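Local atomic coordinates of kojibiose phosphorylase (Gut metagenome, PDB entry 6W0P), a protein that belongs to glycoside hydrolase family 65, sugar-active enzymes whose catalytic domain is a helical (alpha/alpha)6 barrel. Residues Thr354-Phe359 with His665-Ala670; Lys586-Leu591 with Ser626-Ile631; Asp640-Phe645 with Thr695-Trp700. One frame throughout, in Å; residues are numbered along the deposited sequence.

Interaction 1 (Thr354-Phe359 with His665-Ala670); sequences TYCLPF and HMTSIA
The ring of Tyr355, in one of its two deposited conformers, overlaps the CG2 methyl of Thr667, with Tyr355 CD2 lying 3.5 Å from Thr667 CG2. This is helix-to-helix packing inside the (alpha/alpha)6 barrel of the family 65 catalytic domain, joining helix 351-361 to the first turn and a half of helix 666-680. The short axes approach to 8.9 Å at a crossing angle of 49°. Small side chains fill the gap: the Ala670 methyl points at the opposite backbone, its CB 4.0 Å from Cys356 CA and at the same distance from Tyr355 O. Cys356 SG settles beside this methyl, 4.1 Å from Ala670 CB, closing the apolar patch. The Thr667 methyl meets the ring at a slant and stays near the CG-CD2-CE2 side. With CG2 anti to its backbone N, Thr667 gives the methyl to Tyr355 and keeps the hydroxyl for another partner. All four touching residues are buried, and the segments meet by van der Waals contact, without a hydrogen bond between them. Met321 of helix 308-324 covers Ala670 as well. The hydroxyls of Tyr355 and Thr667 find their partners outside the two segments: Tyr355 OH is hydrogen-bonded to Leu623 O. Thr667 OG1, 4.1 Å from Cys356 SG, is hydrogen-bonded to Asp351 OD2, one turn back from Tyr355 on the same helix.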
ATOM      1  N   THR A 354     -19.236   3.169  19.449  1.00 30.91           N
ATOM      2  CA  THR A 354     -20.135   4.171  18.847  1.00 31.25           C
ATOM      3  C   THR A 354     -21.459   3.543  18.401  1.00 32.07           C
ATOM      4  O   THR A 354     -22.341   4.325  18.034  1.00 32.87           O
ATOM      5  CB  THR A 354     -19.424   4.853  17.675  1.00 31.12           C
ATOM      6  OG1 THR A 354     -18.977   3.864  16.736  1.00 30.71           O
ATOM      7  CG2 THR A 354     -18.256   5.681  18.152  1.00 30.94           C
ATOM      8  N   TYR A 355     -21.575   2.207  18.365  1.00 32.48           N
ATOM      9  CA  TYR A 355     -22.729   1.460  17.771  0.60 32.39           C
ATOM     10  C   TYR A 355     -23.172   0.303  18.693  1.00 32.11           C
ATOM     11  O   TYR A 355     -24.385   0.139  18.931  1.00 32.69           O
ATOM     12  CB  TYR A 355     -22.359   0.773  16.447  0.60 32.64           C
ATOM     13  CG  TYR A 355     -22.501   1.534  15.147  0.60 33.19           C
ATOM     14  CD1 TYR A 355     -21.587   2.508  14.771  0.60 33.30           C
ATOM     15  CD2 TYR A 355     -23.486   1.191  14.219  0.60 33.62           C
ATOM     16  CE1 TYR A 355     -21.688   3.166  13.554  0.60 33.50           C
ATOM     17  CE2 TYR A 355     -23.592   1.829  12.992  0.60 33.18           C
ATOM     18  CZ  TYR A 355     -22.687   2.821  12.659  0.60 33.96           C
ATOM     19  OH  TYR A 355     -22.782   3.484  11.464  0.60 34.52           O
ATOM     20  N   CYS A 356     -22.220  -0.522  19.135  1.00 30.99           N
ATOM     21  CA  CYS A 356     -22.517  -1.709  19.979  1.00 31.29           C
ATOM     22  C   CYS A 356     -22.812  -1.303  21.426  1.00 30.71           C
ATOM     23  O   CYS A 356     -23.701  -1.897  22.011  1.00 31.17           O
ATOM     24  CB  CYS A 356     -21.396  -2.739  19.936  1.00 31.81           C
ATOM     25  SG  CYS A 356     -21.105  -3.339  18.252  1.00 33.43           S
ATOM     26  N   LEU A 357     -22.130  -0.302  21.979  1.00 30.04           N
ATOM     27  CA  LEU A 357     -22.198  -0.009  23.437  1.00 29.73           C
ATOM     28  C   LEU A 357     -23.643   0.215  23.879  1.00 29.29           C
ATOM     29  O   LEU A 357     -24.039  -0.292  24.922  1.00 30.20           O
ATOM     30  CB  LEU A 357     -21.325   1.204  23.758  1.00 29.65           C
ATOM     31  CG  LEU A 357     -21.230   1.573  25.231  1.00 30.23           C
ATOM     32  CD1 LEU A 357     -20.689   0.413  26.032  1.00 31.11           C
ATOM     33  CD2 LEU A 357     -20.363   2.797  25.412  1.00 30.09           C
ATOM     34  N   PRO A 358     -24.466   1.027  23.177  1.00 28.52           N
ATOM     35  CA  PRO A 358     -25.760   1.441  23.722  1.00 28.12           C
ATOM     36  C   PRO A 358     -26.686   0.301  24.172  1.00 28.31           C
ATOM     37  O   PRO A 358     -27.344   0.425  25.173  1.00 27.90           O
ATOM     38  CB  PRO A 358     -26.380   2.181  22.536  1.00 28.03           C
ATOM     39  CG  PRO A 358     -25.191   2.769  21.826  1.00 27.77           C
ATOM     40  CD  PRO A 358     -24.186   1.649  21.870  1.00 28.08           C
ATOM     41  N   PHE A 359     -26.716  -0.810  23.443  1.00 28.40           N
ATOM     42  CA  PHE A 359     -27.514  -1.982  23.884  1.00 29.05           C
ATOM     43  C   PHE A 359     -27.096  -2.340  25.324  1.00 29.33           C
ATOM     44  O   PHE A 359     -27.973  -2.605  26.174  1.00 28.54           O
ATOM     45  CB  PHE A 359     -27.358  -3.168  22.930  1.00 29.14           C
ATOM     46  CG  PHE A 359     -27.978  -4.424  23.475  1.00 29.61           C
ATOM     47  CD1 PHE A 359     -29.339  -4.652  23.349  1.00 30.39           C
ATOM     48  CD2 PHE A 359     -27.214  -5.359  24.150  1.00 29.98           C
ATOM     49  CE1 PHE A 359     -29.919  -5.789  23.893  1.00 30.52           C
ATOM     50  CE2 PHE A 359     -27.789  -6.510  24.673  1.00 29.91           C
ATOM     51  CZ  PHE A 359     -29.139  -6.720  24.543  1.00 30.11           C
ATOM     52  N   HIS A 665     -22.599 -10.670  11.430  1.00 29.24           N
ATOM     53  CA  HIS A 665     -22.208  -9.241  11.388  1.00 29.37           C
ATOM     54  C   HIS A 665     -22.666  -8.539  12.678  1.00 29.70           C
ATOM     55  O   HIS A 665     -23.852  -8.145  12.785  1.00 27.58           O
ATOM     56  CB  HIS A 665     -22.801  -8.576  10.154  1.00 28.98           C
ATOM     57  CG  HIS A 665     -22.403  -9.181   8.861  1.00 28.82           C
ATOM     58  ND1 HIS A 665     -22.889 -10.378   8.447  1.00 28.30           N
ATOM     59  CD2 HIS A 665     -21.628  -8.711   7.865  1.00 28.72           C
ATOM     60  CE1 HIS A 665     -22.420 -10.638   7.250  1.00 28.59           C
ATOM     61  NE2 HIS A 665     -21.645  -9.639   6.876  1.00 28.40           N
ATOM     62  N   MET A 666     -21.732  -8.373  13.606  1.00 30.65           N
ATOM     63  CA  MET A 666     -22.022  -7.976  14.997  1.00 32.32           C
ATOM     64  C   MET A 666     -22.622  -6.557  14.995  1.00 31.96           C
ATOM     65  O   MET A 666     -23.640  -6.347  15.645  1.00 32.05           O
ATOM     66  CB  MET A 666     -20.722  -8.045  15.797  1.00 34.55           C
ATOM     67  CG  MET A 666     -20.877  -8.538  17.210  1.00 36.56           C
ATOM     68  SD  MET A 666     -21.863 -10.037  17.340  1.00 39.84           S
ATOM     69  CE  MET A 666     -23.200  -9.376  18.328  1.00 38.94           C
ATOM     70  N   THR A 667     -22.026  -5.613  14.271  1.00 31.76           N
ATOM     71  CA  THR A 667     -22.501  -4.202  14.228  1.00 32.37           C
ATOM     72  C   THR A 667     -23.904  -4.156  13.614  1.00 31.33           C
ATOM     73  O   THR A 667     -24.749  -3.424  14.121  1.00 31.34           O
ATOM     74  CB  THR A 667     -21.553  -3.278  13.464  1.00 32.00           C
ATOM     75  OG1 THR A 667     -20.388  -3.186  14.263  1.00 32.49           O
ATOM     76  CG2 THR A 667     -22.115  -1.885  13.278  1.00 32.74           C
ATOM     77  N   SER A 668     -24.132  -4.920  12.563  1.00 31.29           N
ATOM     78  CA  SER A 668     -25.449  -5.021  11.896  1.00 32.18           C
ATOM     79  C   SER A 668     -26.483  -5.549  12.897  1.00 31.43           C
ATOM     80  O   SER A 668     -27.622  -5.021  12.934  1.00 33.14           O
ATOM     81  CB  SER A 668     -25.378  -5.871  10.669  1.00 32.92           C
ATOM     82  OG  SER A 668     -26.698  -6.276  10.335  1.00 36.31           O
ATOM     83  N   ILE A 669     -26.080  -6.509  13.722  1.00 29.80           N
ATOM     84  CA  ILE A 669     -26.935  -7.112  14.775  1.00 28.90           C
ATOM     85  C   ILE A 669     -27.276  -6.033  15.806  1.00 28.83           C
ATOM     86  O   ILE A 669     -28.473  -5.917  16.127  1.00 28.53           O
ATOM     87  CB  ILE A 669     -26.241  -8.364  15.356  1.00 28.69           C
ATOM     88  CG1 ILE A 669     -26.319  -9.499  14.335  1.00 28.72           C
ATOM     89  CG2 ILE A 669     -26.838  -8.792  16.689  1.00 29.03           C
ATOM     90  CD1 ILE A 669     -25.518 -10.702  14.691  1.00 28.81           C
ATOM     91  N   ALA A 670     -26.283  -5.271  16.283  1.00 28.51           N
ATOM     92  CA  ALA A 670     -26.463  -4.187  17.271  1.00 29.58           C
ATOM     93  C   ALA A 670     -27.365  -3.114  16.664  1.00 30.86           C
ATOM     94  O   ALA A 670     -28.212  -2.585  17.384  1.00 32.92           O
ATOM     95  CB  ALA A 670     -25.144  -3.586  17.676  1.00 29.23           C
TER

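Interaction 2 (Lys586-Leu591 with Ser626-Ile631); sequences KQPDVL and SIHSII
Pro588 pushes its ring corner into the notch between two successive residues of helix 624-634, Ile627 and His628. Its CG atom lies 3.4 Å from His628 CE1, and the same Pro588 CG is 3.7 Å from Ile627 CB. A second tight point is Leu591, the second residue of helix 590-596: Leu591 CD1 comes within 3.5 Å of His628 NE2, the leucine side chain running about at a right angle to the imidazole. Both come at a slant from the same side of the ring plane, Pro588 CG by CE1 and Leu591 CD1 by NE2 and CD2. The ring's rotation is fixed further by ND1, hydrogen-bonded to Ser624 O one turn earlier, and by an edge-to-face pairing with His619. One turn on from Ile627, Ile631 has CD1 anti to its CA (chi2 169°), which sets that methyl 3.9 Å from Leu591 CB and 3.5 Å from Leu591 O. Looser is the chain before the proline, where Gln587 turns its amide away from the helix and the partly exposed Lys586 makes a salt bridge with Glu620 through NZ. Apolar contact of Pro588, Ile627, Leu591 and Ile631 carries the join, which pins the entry of helix 590-596 against helix 624-634. Helix 603-613 closes over it through Asn609 on Leu591 and Tyr610 on Ile631, while Ser626 and Ile630 pack on helix 666-680.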
ATOM      1  N   LYS A 586     -19.236   6.650   1.628  1.00 28.30           N
ATOM      2  CA  LYS A 586     -19.391   5.237   2.013  1.00 28.62           C
ATOM      3  C   LYS A 586     -20.461   5.122   3.098  1.00 27.98           C
ATOM      4  O   LYS A 586     -21.294   4.234   3.016  1.00 26.92           O
ATOM      5  CB  LYS A 586     -18.047   4.683   2.471  1.00 29.70           C
ATOM      6  CG  LYS A 586     -18.049   3.206   2.848  1.00 30.53           C
ATOM      7  CD  LYS A 586     -16.680   2.822   3.360  1.00 32.10           C
ATOM      8  CE  LYS A 586     -16.610   1.451   3.981  1.00 33.25           C
ATOM      9  NZ  LYS A 586     -16.697   0.461   2.895  1.00 34.89           N
ATOM     10  N   GLN A 587     -20.412   5.981   4.104  1.00 27.79           N
ATOM     11  CA  GLN A 587     -21.196   5.766   5.336  1.00 27.69           C
ATOM     12  C   GLN A 587     -21.298   7.099   6.059  1.00 27.74           C
ATOM     13  O   GLN A 587     -20.634   8.059   5.694  1.00 27.53           O
ATOM     14  CB  GLN A 587     -20.529   4.679   6.176  1.00 27.99           C
ATOM     15  CG  GLN A 587     -19.152   5.073   6.732  1.00 28.41           C
ATOM     16  CD  GLN A 587     -18.404   3.884   7.302  1.00 28.20           C
ATOM     17  OE1 GLN A 587     -17.740   3.155   6.585  1.00 28.46           O
ATOM     18  NE2 GLN A 587     -18.477   3.695   8.610  1.00 27.94           N
ATOM     19  N   PRO A 588     -22.140   7.193   7.098  1.00 27.25           N
ATOM     20  CA  PRO A 588     -22.284   8.442   7.834  1.00 27.35           C
ATOM     21  C   PRO A 588     -20.936   9.017   8.281  1.00 27.09           C
ATOM     22  O   PRO A 588     -20.151   8.319   8.910  1.00 27.50           O
ATOM     23  CB  PRO A 588     -23.159   8.039   9.020  1.00 27.55           C
ATOM     24  CG  PRO A 588     -23.975   6.889   8.468  1.00 27.79           C
ATOM     25  CD  PRO A 588     -23.014   6.119   7.585  1.00 27.27           C
ATOM     26  N   ASP A 589     -20.706  10.288   7.968  1.00 26.54           N
ATOM     27  CA  ASP A 589     -19.524  11.049   8.441  1.00 26.37           C
ATOM     28  C   ASP A 589     -20.065  12.257   9.217  1.00 26.32           C
ATOM     29  O   ASP A 589     -20.138  12.176  10.454  1.00 25.91           O
ATOM     30  CB  ASP A 589     -18.610  11.314   7.242  1.00 26.39           C
ATOM     31  CG  ASP A 589     -17.190  11.663   7.608  1.00 26.68           C
ATOM     32  OD1 ASP A 589     -17.034  12.643   8.374  1.00 27.77           O
ATOM     33  OD2 ASP A 589     -16.240  10.949   7.129  1.00 26.09           O
ATOM     34  N   VAL A 590     -20.567  13.281   8.520  1.00 26.40           N
ATOM     35  CA  VAL A 590     -21.292  14.411   9.173  1.00 26.34           C
ATOM     36  C   VAL A 590     -22.471  13.829   9.971  1.00 26.31           C
ATOM     37  O   VAL A 590     -22.671  14.228  11.144  1.00 26.33           O
ATOM     38  CB  VAL A 590     -21.767  15.443   8.143  1.00 26.41           C
ATOM     39  CG1 VAL A 590     -22.793  16.405   8.741  1.00 27.17           C
ATOM     40  CG2 VAL A 590     -20.604  16.195   7.542  1.00 26.44           C
ATOM     41  N   LEU A 591     -23.247  12.939   9.352  1.00 26.33           N
ATOM     42  CA  LEU A 591     -24.503  12.394   9.944  1.00 26.41           C
ATOM     43  C   LEU A 591     -24.158  11.491  11.132  1.00 26.48           C
ATOM     44  O   LEU A 591     -25.018  11.302  12.017  1.00 26.65           O
ATOM     45  CB  LEU A 591     -25.298  11.648   8.867  1.00 26.12           C
ATOM     46  CG  LEU A 591     -25.963  12.518   7.801  1.00 26.47           C
ATOM     47  CD1 LEU A 591     -27.039  11.728   7.063  1.00 26.35           C
ATOM     48  CD2 LEU A 591     -26.559  13.799   8.397  1.00 26.49           C
ATOM     49  N   SER A 626     -29.054   2.042   9.345  1.00 27.63           N
ATOM     50  CA  SER A 626     -29.665   2.279  10.679  1.00 27.48           C
ATOM     51  C   SER A 626     -29.521   3.759  11.092  1.00 27.35           C
ATOM     52  O   SER A 626     -30.444   4.298  11.721  1.00 27.65           O
ATOM     53  CB  SER A 626     -29.098   1.318  11.729  1.00 27.01           C
ATOM     54  OG  SER A 626     -27.720   1.568  12.002  1.00 26.76           O
ATOM     55  N   ILE A 627     -28.386   4.387  10.808  1.00 26.94           N
ATOM     56  CA  ILE A 627     -28.123   5.795  11.206  1.00 27.18           C
ATOM     57  C   ILE A 627     -29.078   6.689  10.417  1.00 27.44           C
ATOM     58  O   ILE A 627     -29.703   7.571  11.008  1.00 27.20           O
ATOM     59  CB  ILE A 627     -26.662   6.169  10.949  1.00 27.09           C
ATOM     60  CG1 ILE A 627     -25.716   5.301  11.775  1.00 27.24           C
ATOM     61  CG2 ILE A 627     -26.446   7.642  11.212  1.00 27.45           C
ATOM     62  CD1 ILE A 627     -26.016   5.362  13.233  1.00 27.64           C
ATOM     63  N   HIS A 628     -29.183   6.443   9.119  1.00 27.50           N
ATOM     64  CA  HIS A 628     -30.069   7.211   8.212  1.00 28.53           C
ATOM     65  C   HIS A 628     -31.539   6.974   8.619  1.00 28.26           C
ATOM     66  O   HIS A 628     -32.327   7.962   8.610  1.00 27.16           O
ATOM     67  CB  HIS A 628     -29.724   6.877   6.740  1.00 29.37           C
ATOM     68  CG  HIS A 628     -28.399   7.405   6.282  1.00 29.57           C
ATOM     69  ND1 HIS A 628     -27.223   6.682   6.373  1.00 29.72           N
ATOM     70  CD2 HIS A 628     -28.063   8.591   5.735  1.00 30.26           C
ATOM     71  CE1 HIS A 628     -26.228   7.398   5.906  1.00 29.52           C
ATOM     72  NE2 HIS A 628     -26.720   8.578   5.509  1.00 30.08           N
ATOM     73  N   SER A 629     -31.920   5.726   8.955  1.00 27.96           N
ATOM     74  CA  SER A 629     -33.299   5.408   9.417  1.00 28.29           C
ATOM     75  C   SER A 629     -33.593   6.231  10.672  1.00 28.79           C
ATOM     76  O   SER A 629     -34.687   6.821  10.749  1.00 28.49           O
ATOM     77  CB  SER A 629     -33.548   3.950   9.705  1.00 28.34           C
ATOM     78  OG  SER A 629     -34.902   3.793  10.144  1.00 28.46           O
ATOM     79  N   ILE A 630     -32.636   6.284  11.607  1.00 28.59           N
ATOM     80  CA  ILE A 630     -32.842   6.936  12.932  1.00 28.98           C
ATOM     81  C   ILE A 630     -33.011   8.425  12.708  1.00 29.35           C
ATOM     82  O   ILE A 630     -33.933   8.985  13.292  1.00 29.60           O
ATOM     83  CB  ILE A 630     -31.709   6.630  13.923  1.00 28.75           C
ATOM     84  CG1 ILE A 630     -31.794   5.167  14.377  1.00 28.55           C
ATOM     85  CG2 ILE A 630     -31.751   7.603  15.091  1.00 28.95           C
ATOM     86  CD1 ILE A 630     -30.476   4.548  14.726  1.00 28.63           C
ATOM     87  N   ILE A 631     -32.143   9.024  11.895  1.00 30.05           N
ATOM     88  CA  ILE A 631     -32.203  10.483  11.606  1.00 30.19           C
ATOM     89  C   ILE A 631     -33.496  10.760  10.826  1.00 30.13           C
ATOM     90  O   ILE A 631     -34.154  11.734  11.165  1.00 29.49           O
ATOM     91  CB  ILE A 631     -30.935  10.977  10.897  1.00 30.25           C
ATOM     92  CG1 ILE A 631     -29.735  10.910  11.841  1.00 30.72           C
ATOM     93  CG2 ILE A 631     -31.128  12.384  10.334  1.00 30.59           C
ATOM     94  CD1 ILE A 631     -28.387  11.128  11.139  1.00 30.87           C
TER

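Interaction 3 (Asp640-Phe645 with Thr695-Trp700); sequences DANNFF and TSNKNW
Lys698 N donates to Asn642 OD1 over 2.8 Å, nearly straight at 162°, although the donor stands tilted out of the carbonyl plane. The other end of the amide is held less firmly across the contact. Asn642 ND2 has its strongest partner in Glu638 O, one turn back on its own helix, and its direct bond to Ser696 O is weak, at 3.4 Å. A water backs this up by accepting weakly from the same amide and donating to Ser696 O, 2.7 Å away. One asparagine thus reads both a C=O and an N-H of the loop and fixes its path beside helix 638-645. Asn697 braces the loop from within: its OD1 accepts from Asn699 N at 3.1 Å, an Asx turn, and a type I beta turn runs from Asn697 to Trp700. Two acceptors, Asn642 OD1 and Asn697 OD1, lie 3.3 Å apart, each having an N-H partner of its own. About one turn along the helix the contact becomes aromatic. With CG anti to the backbone N (chi1 -178°), the Phe645 ring is carried toward Trp700 and meets it in an offset edge-to-face pair, the tryptophan edge pointing at the phenylalanine face with planes at 88°. Phe645 CE2 and Trp700 CZ2 approach to 3.5 Å. Asn697 ND2 nestles by both rings, over one face of Trp700 near its rim and 3.6 Å from Phe645 CD2. Lys698 and Asn643 lie at the exposed border. The contact joins the helical catalytic domain to the C-terminal beta domain: Phe680, ending helix 666-680, packs on Phe645 and Asn697, Trp700 NE1 is hydrogen-bonded to Asp310 at the start of helix 308-324, and the loop leads on into strand 702-709.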
ATOM      1  N   ASP A 640     -38.643   7.033   4.191  1.00 37.07           N
ATOM      2  CA  ASP A 640     -37.183   6.814   4.330  1.00 35.86           C
ATOM      3  C   ASP A 640     -36.870   6.008   5.602  1.00 33.76           C
ATOM      4  O   ASP A 640     -36.053   5.077   5.534  1.00 31.97           O
ATOM      5  CB  ASP A 640     -36.457   8.151   4.408  1.00 37.75           C
ATOM      6  CG  ASP A 640     -36.384   8.901   3.100  1.00 39.13           C
ATOM      7  OD1 ASP A 640     -37.048   8.474   2.156  1.00 39.51           O
ATOM      8  OD2 ASP A 640     -35.651   9.919   3.062  1.00 42.83           O
ATOM      9  N   ALA A 641     -37.445   6.371   6.751  1.00 32.68           N
ATOM     10  CA  ALA A 641     -37.158   5.657   8.022  1.00 31.49           C
ATOM     11  C   ALA A 641     -37.468   4.170   7.823  1.00 30.62           C
ATOM     12  O   ALA A 641     -36.651   3.338   8.233  1.00 29.54           O
ATOM     13  CB  ALA A 641     -37.928   6.224   9.190  1.00 31.28           C
ATOM     14  N   ASN A 642     -38.608   3.860   7.208  1.00 30.60           N
ATOM     15  CA  ASN A 642     -39.111   2.470   7.058  1.00 31.14           C
ATOM     16  C   ASN A 642     -38.281   1.733   5.991  1.00 30.37           C
ATOM     17  O   ASN A 642     -37.915   0.562   6.227  1.00 28.77           O
ATOM     18  CB  ASN A 642     -40.620   2.463   6.789  1.00 32.19           C
ATOM     19  CG  ASN A 642     -41.424   2.563   8.067  1.00 33.12           C
ATOM     20  OD1 ASN A 642     -41.910   1.556   8.553  1.00 34.15           O
ATOM     21  ND2 ASN A 642     -41.532   3.752   8.652  1.00 34.57           N
ATOM     22  N   ASN A 643     -37.971   2.395   4.873  1.00 30.55           N
ATOM     23  CA  ASN A 643     -37.124   1.822   3.789  1.00 31.49           C
ATOM     24  C   ASN A 643     -35.735   1.436   4.339  1.00 30.67           C
ATOM     25  O   ASN A 643     -35.290   0.290   4.077  1.00 30.85           O
ATOM     26  CB  ASN A 643     -37.021   2.759   2.575  1.00 31.88           C
ATOM     27  CG  ASN A 643     -38.284   2.783   1.752  1.00 32.99           C
ATOM     28  OD1 ASN A 643     -39.143   1.919   1.913  1.00 33.43           O
ATOM     29  ND2 ASN A 643     -38.420   3.786   0.891  1.00 33.80           N
ATOM     30  N   PHE A 644     -35.081   2.338   5.084  1.00 30.47           N
ATOM     31  CA  PHE A 644     -33.733   2.132   5.678  1.00 30.10           C
ATOM     32  C   PHE A 644     -33.769   1.021   6.743  1.00 30.09           C
ATOM     33  O   PHE A 644     -32.741   0.250   6.869  1.00 29.26           O
ATOM     34  CB  PHE A 644     -33.155   3.438   6.237  1.00 30.78           C
ATOM     35  CG  PHE A 644     -32.519   4.325   5.191  1.00 31.35           C
ATOM     36  CD1 PHE A 644     -31.511   3.824   4.360  1.00 31.52           C
ATOM     37  CD2 PHE A 644     -32.902   5.654   5.043  1.00 32.18           C
ATOM     38  CE1 PHE A 644     -30.928   4.613   3.378  1.00 31.64           C
ATOM     39  CE2 PHE A 644     -32.319   6.452   4.059  1.00 32.41           C
ATOM     40  CZ  PHE A 644     -31.317   5.934   3.244  1.00 32.32           C
ATOM     41  N   PHE A 645     -34.856   0.905   7.506  1.00 29.05           N
ATOM     42  CA  PHE A 645     -34.999  -0.245   8.424  1.00 29.28           C
ATOM     43  C   PHE A 645     -34.946  -1.527   7.596  1.00 29.87           C
ATOM     44  O   PHE A 645     -34.076  -2.327   7.894  1.00 30.49           O
ATOM     45  CB  PHE A 645     -36.273  -0.214   9.261  1.00 29.62           C
ATOM     46  CG  PHE A 645     -36.353  -1.382  10.211  1.00 29.62           C
ATOM     47  CD1 PHE A 645     -35.654  -1.370  11.410  1.00 29.26           C
ATOM     48  CD2 PHE A 645     -37.111  -2.499   9.900  1.00 29.73           C
ATOM     49  CE1 PHE A 645     -35.720  -2.441  12.283  1.00 29.11           C
ATOM     50  CE2 PHE A 645     -37.189  -3.566  10.781  1.00 29.41           C
ATOM     51  CZ  PHE A 645     -36.488  -3.536  11.966  1.00 29.26           C
ATOM     52  N   THR A 695     -42.712   6.430  16.771  1.00 34.49           N
ATOM     53  CA  THR A 695     -43.301   6.452  15.409  1.00 34.92           C
ATOM     54  C   THR A 695     -43.508   5.003  14.956  1.00 35.45           C
ATOM     55  O   THR A 695     -43.033   4.087  15.644  1.00 35.57           O
ATOM     56  CB  THR A 695     -42.422   7.274  14.459  1.00 34.99           C
ATOM     57  OG1 THR A 695     -41.074   6.806  14.563  1.00 34.47           O
ATOM     58  CG2 THR A 695     -42.476   8.759  14.756  1.00 35.21           C
ATOM     59  N   SER A 696     -44.193   4.809  13.840  1.00 36.41           N
ATOM     60  CA  SER A 696     -44.731   3.497  13.405  1.00 37.77           C
ATOM     61  C   SER A 696     -43.761   2.860  12.411  1.00 37.75           C
ATOM     62  O   SER A 696     -43.208   3.590  11.557  1.00 37.50           O
ATOM     63  CB  SER A 696     -46.101   3.660  12.774  1.00 38.30           C
ATOM     64  OG  SER A 696     -47.042   4.160  13.711  1.00 39.47           O
ATOM     65  N   ASN A 697     -43.591   1.543  12.511  1.00 38.84           N
ATOM     66  CA  ASN A 697     -43.094   0.695  11.399  1.00 38.82           C
ATOM     67  C   ASN A 697     -44.329   0.216  10.632  1.00 39.77           C
ATOM     68  O   ASN A 697     -45.161  -0.452  11.262  1.00 39.69           O
ATOM     69  CB  ASN A 697     -42.244  -0.454  11.922  1.00 38.54           C
ATOM     70  CG  ASN A 697     -41.643  -1.305  10.822  1.00 38.54           C
ATOM     71  OD1 ASN A 697     -42.266  -1.496   9.789  1.00 38.98           O
ATOM     72  ND2 ASN A 697     -40.445  -1.828  11.041  1.00 38.78           N
ATOM     73  N   LYS A 698     -44.446   0.552   9.349  1.00 41.31           N
ATOM     74  CA  LYS A 698     -45.673   0.327   8.522  1.00 44.36           C
ATOM     75  C   LYS A 698     -46.049  -1.158   8.554  1.00 41.69           C
ATOM     76  O   LYS A 698     -47.226  -1.450   8.565  1.00 42.03           O
ATOM     77  CB  LYS A 698     -45.498   0.863   7.084  1.00 47.49           C
ATOM     78  CG  LYS A 698     -45.012  -0.124   6.026  1.00 50.68           C
ATOM     79  CD  LYS A 698     -43.983   0.442   5.054  1.00 53.41           C
ATOM     80  CE  LYS A 698     -43.429  -0.599   4.094  1.00 55.85           C
ATOM     81  NZ  LYS A 698     -42.098  -0.209   3.560  1.00 56.13           N
ATOM     82  N   ASN A 699     -45.055  -2.036   8.655  1.00 40.70           N
ATOM     83  CA  ASN A 699     -45.194  -3.515   8.630  1.00 39.82           C
ATOM     84  C   ASN A 699     -45.631  -4.087   9.982  1.00 38.40           C
ATOM     85  O   ASN A 699     -45.896  -5.304  10.027  1.00 39.53           O
ATOM     86  CB  ASN A 699     -43.865  -4.160   8.228  1.00 39.77           C
ATOM     87  CG  ASN A 699     -43.410  -3.697   6.860  1.00 40.29           C
ATOM     88  OD1 ASN A 699     -44.191  -3.697   5.911  1.00 39.78           O
ATOM     89  ND2 ASN A 699     -42.160  -3.284   6.755  1.00 40.17           N
ATOM     90  N   TRP A 700     -45.639  -3.315  11.069  1.00 36.57           N
ATOM     91  CA  TRP A 700     -45.925  -3.873  12.422  1.00 35.89           C
ATOM     92  C   TRP A 700     -47.206  -3.253  13.001  1.00 36.38           C
ATOM     93  O   TRP A 700     -47.296  -2.011  13.061  1.00 35.08           O
ATOM     94  CB  TRP A 700     -44.762  -3.657  13.399  1.00 34.66           C
ATOM     95  CG  TRP A 700     -43.408  -4.126  12.963  1.00 34.25           C
ATOM     96  CD1 TRP A 700     -43.120  -5.101  12.060  1.00 33.89           C
ATOM     97  CD2 TRP A 700     -42.140  -3.661  13.467  1.00 33.79           C
ATOM     98  NE1 TRP A 700     -41.768  -5.235  11.930  1.00 33.72           N
ATOM     99  CE2 TRP A 700     -41.137  -4.376  12.784  1.00 33.76           C
ATOM    100  CE3 TRP A 700     -41.756  -2.711  14.414  1.00 33.24           C
ATOM    101  CZ2 TRP A 700     -39.776  -4.183  13.026  1.00 33.74           C
ATOM    102  CZ3 TRP A 700     -40.415  -2.506  14.641  1.00 34.05           C
ATOM    103  CH2 TRP A 700     -39.432  -3.224  13.944  1.00 33.63           C
TER
HETATM  104  O   HOH W   1     -42.354   5.905  10.371  1.00 41.28           O

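Helix 666-680 is the common thread: it supplies one side of interaction 1, packs against helix 624-634 of interaction 2, and ends against interaction 3. The touching residues of interactions 1 and 2 are all buried and meet mainly by apolar contact; the two contacts join where Tyr355 OH meets Ile627 CG1 at 3.5 Å. Interaction 3, its centre about 25 Å from the centre of the chain, that of interaction 1 about 6 Å, is partly exposed and adds amide bonds, a water and an aromatic pair. Helices 624-634 and 638-645 follow each other, Ser629 OG probably hydrogen-bonding Ala641 O. Helix packing in the barrel thus gives way to mixed polar and aromatic docking of a beta-domain loop.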